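Local coordinates for protein carboxypeptidase A inhibitor (Ascaris suum, PDB 3FJU) that inhibits metallocarboxypeptidases of the carboxypeptidase A type as a small, secreted, disulfide-rich protein of a parasitic roundworm, at residues 56-59 with 60-64. Sequence-based numbering, arbitrary orientation.
Sequences CNKG and CCWDL. Unlike the reference sequence in segment 56-59: Gly-59 (reference Leu). Unlike the reference sequence in segment 60-64: Cys-60 (reference Pro), Cys-61 (reference Trp), Trp-62 (reference Gly), Asp-63 (reference Leu).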
loop_
_atom_site.group_PDB
_atom_site.type_symbol
_atom_site.label_atom_id
_atom_site.label_comp_id
_atom_site.label_asym_id
_atom_site.label_seq_id
_atom_site.Cartn_x
_atom_site.Cartn_y
_atom_site.Cartn_z
ATOM N N CYS B 56 -13.476 13.998 2.240
ATOM C CA CYS B 56 -12.885 15.328 2.248
ATOM C C CYS B 56 -11.732 15.316 3.222
ATOM O O CYS B 56 -11.905 15.086 4.418
ATOM C CB CYS B 56 -13.894 16.410 2.618
ATOM S SG CYS B 56 -13.232 18.063 2.361
ATOM N N ASN B 57 -10.546 15.533 2.685
ATOM C CA ASN B 57 -9.339 15.531 3.487
ATOM C C ASN B 57 -8.493 16.729 3.113
ATOM O O ASN B 57 -8.111 16.894 1.949
ATOM C CB ASN B 57 -8.585 14.233 3.220
ATOM C CG ASN B 57 -7.455 14.002 4.200
ATOM O OD1 ASN B 57 -7.652 14.059 5.412
ATOM N ND2 ASN B 57 -6.276 13.705 3.677
ATOM N N LYS B 58 -8.209 17.587 4.100
ATOM C CA LYS B 58 -7.341 18.738 3.874
ATOM C C LYS B 58 -7.795 19.597 2.682
ATOM O O LYS B 58 -7.004 20.022 1.838
ATOM C CB LYS B 58 -5.894 18.283 3.760
ATOM C CG LYS B 58 -5.434 17.719 5.097
ATOM C CD LYS B 58 -3.967 17.424 5.129
ATOM C CE LYS B 58 -3.656 16.096 4.481
ATOM N NZ LYS B 58 -2.534 15.445 5.206
ATOM N N GLY B 59 -9.098 19.792 2.622
ATOM C CA GLY B 59 -9.706 20.724 1.684
ATOM C C GLY B 59 -9.969 20.208 0.280
ATOM O O GLY B 59 -10.494 20.956 -0.545
ATOM N N CYS B 60 -9.603 18.948 -0.000
ATOM C CA CYS B 60 -9.862 18.324 -1.315
ATOM C C CYS B 60 -10.527 16.941 -1.200
ATOM O O CYS B 60 -10.397 16.276 -0.173
ATOM C CB CYS B 60 -8.545 18.165 -2.088
ATOM S SG CYS B 60 -7.501 19.676 -2.197
ATOM N N CYS B 61 -11.228 16.510 -2.255
ATOM C CA CYS B 61 -11.848 15.174 -2.284
ATOM C C CYS B 61 -10.818 14.097 -2.587
ATOM O O CYS B 61 -10.382 13.966 -3.724
ATOM C CB CYS B 61 -12.975 15.111 -3.318
ATOM S SG CYS B 61 -14.422 16.108 -2.847
ATOM N N TRP B 62 -10.427 13.360 -1.550
ATOM C CA TRP B 62 -9.385 12.311 -1.639
ATOM C C TRP B 62 -9.974 10.924 -1.798
ATOM O O TRP B 62 -11.062 10.637 -1.311
ATOM C CB TRP B 62 -8.593 12.283 -0.325
ATOM C CG TRP B 62 -7.509 13.337 -0.177
ATOM C CD1 TRP B 62 -7.576 14.681 -0.494
ATOM C CD2 TRP B 62 -6.217 13.123 0.371
ATOM N NE1 TRP B 62 -6.391 15.290 -0.185
ATOM C CE2 TRP B 62 -5.537 14.356 0.346
ATOM C CE3 TRP B 62 -5.551 11.985 0.872
ATOM C CZ2 TRP B 62 -4.227 14.497 0.820
ATOM C CZ3 TRP B 62 -4.253 12.123 1.346
ATOM C CH2 TRP B 62 -3.600 13.371 1.315
ATOM N N ASP B 63 -9.233 10.044 -2.463
ATOM C CA ASP B 63 -9.516 8.617 -2.339
ATOM C C ASP B 63 -9.016 8.063 -1.007
ATOM O O ASP B 63 -8.151 8.662 -0.355
ATOM C CB ASP B 63 -8.822 7.841 -3.465
ATOM C CG ASP B 63 -9.603 7.882 -4.768
ATOM O OD1 ASP B 63 -10.778 7.495 -4.728
ATOM O OD2 ASP B 63 -9.045 8.245 -5.842
ATOM N N LEU B 64 -9.532 6.892 -0.631
ATOM C CA LEU B 64 -8.917 6.086 0.428
ATOM C C LEU B 64 -7.784 5.334 -0.246
ATOM O O LEU B 64 -7.983 4.716 -1.302
ATOM C CB LEU B 64 -9.926 5.116 1.045
ATOM C CG LEU B 64 -11.073 5.703 1.888
ATOM C CD1 LEU B 64 -10.489 6.675 2.940
ATOM C CD2 LEU B 64 -12.195 6.392 1.055
HETATM O O HOH W 1 -5.749 18.125 0.092
#
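Asn-57 sets CB and ND2 over one face of the Trp-62 indole, with the amide standing edge-on to it, a clear case of a hairpin strand using a polar side chain to cover an aromatic ring. At the root of the side chain, CB of Asn-57 makes a CH-pi contact over the five-membered ring of Trp-62, 3.8 Å from its centroid and close to the ring normal. Because CG stands anti to the backbone N (chi1 -169°), the amide continues outward along the indole. Its CG passes near Trp-62 CD2, and ND2 ends over the six-membered ring, 3.2 Å above the plane. The amide and ring planes are 84° apart, and the hydrogen bond of ND2 goes to the backbone of the other protein's chain in the assembly.

The pair belongs to a beta hairpin with a two-residue loop: strands 55-57 and 60-62 are joined by a type I' turn from Asn-57 to Cys-60, with Lys-58 and Gly-59 at its corners. Asn-57 N bonds to Cys-60 O (3.0 Å) and Cys-60 N to Asn-57 O (3.2 Å). Disulfides from Cys-56, Cys-60 and Cys-61 to Cys-41, Cys-32 and Cys-47 tie the hairpin into the cystine-rich fold.

Trp-62 NE1 donates to a water 2.9 Å away, lying in the ring plane, and that water in turn donates to Lys-58 O, bridging the indole to the turn. Farther out, the bent chain of Lys-58 brings CE obliquely to within 4.0 Å of Trp-62 CZ2, while the indole also meets the ring of His-36, a zinc ligand.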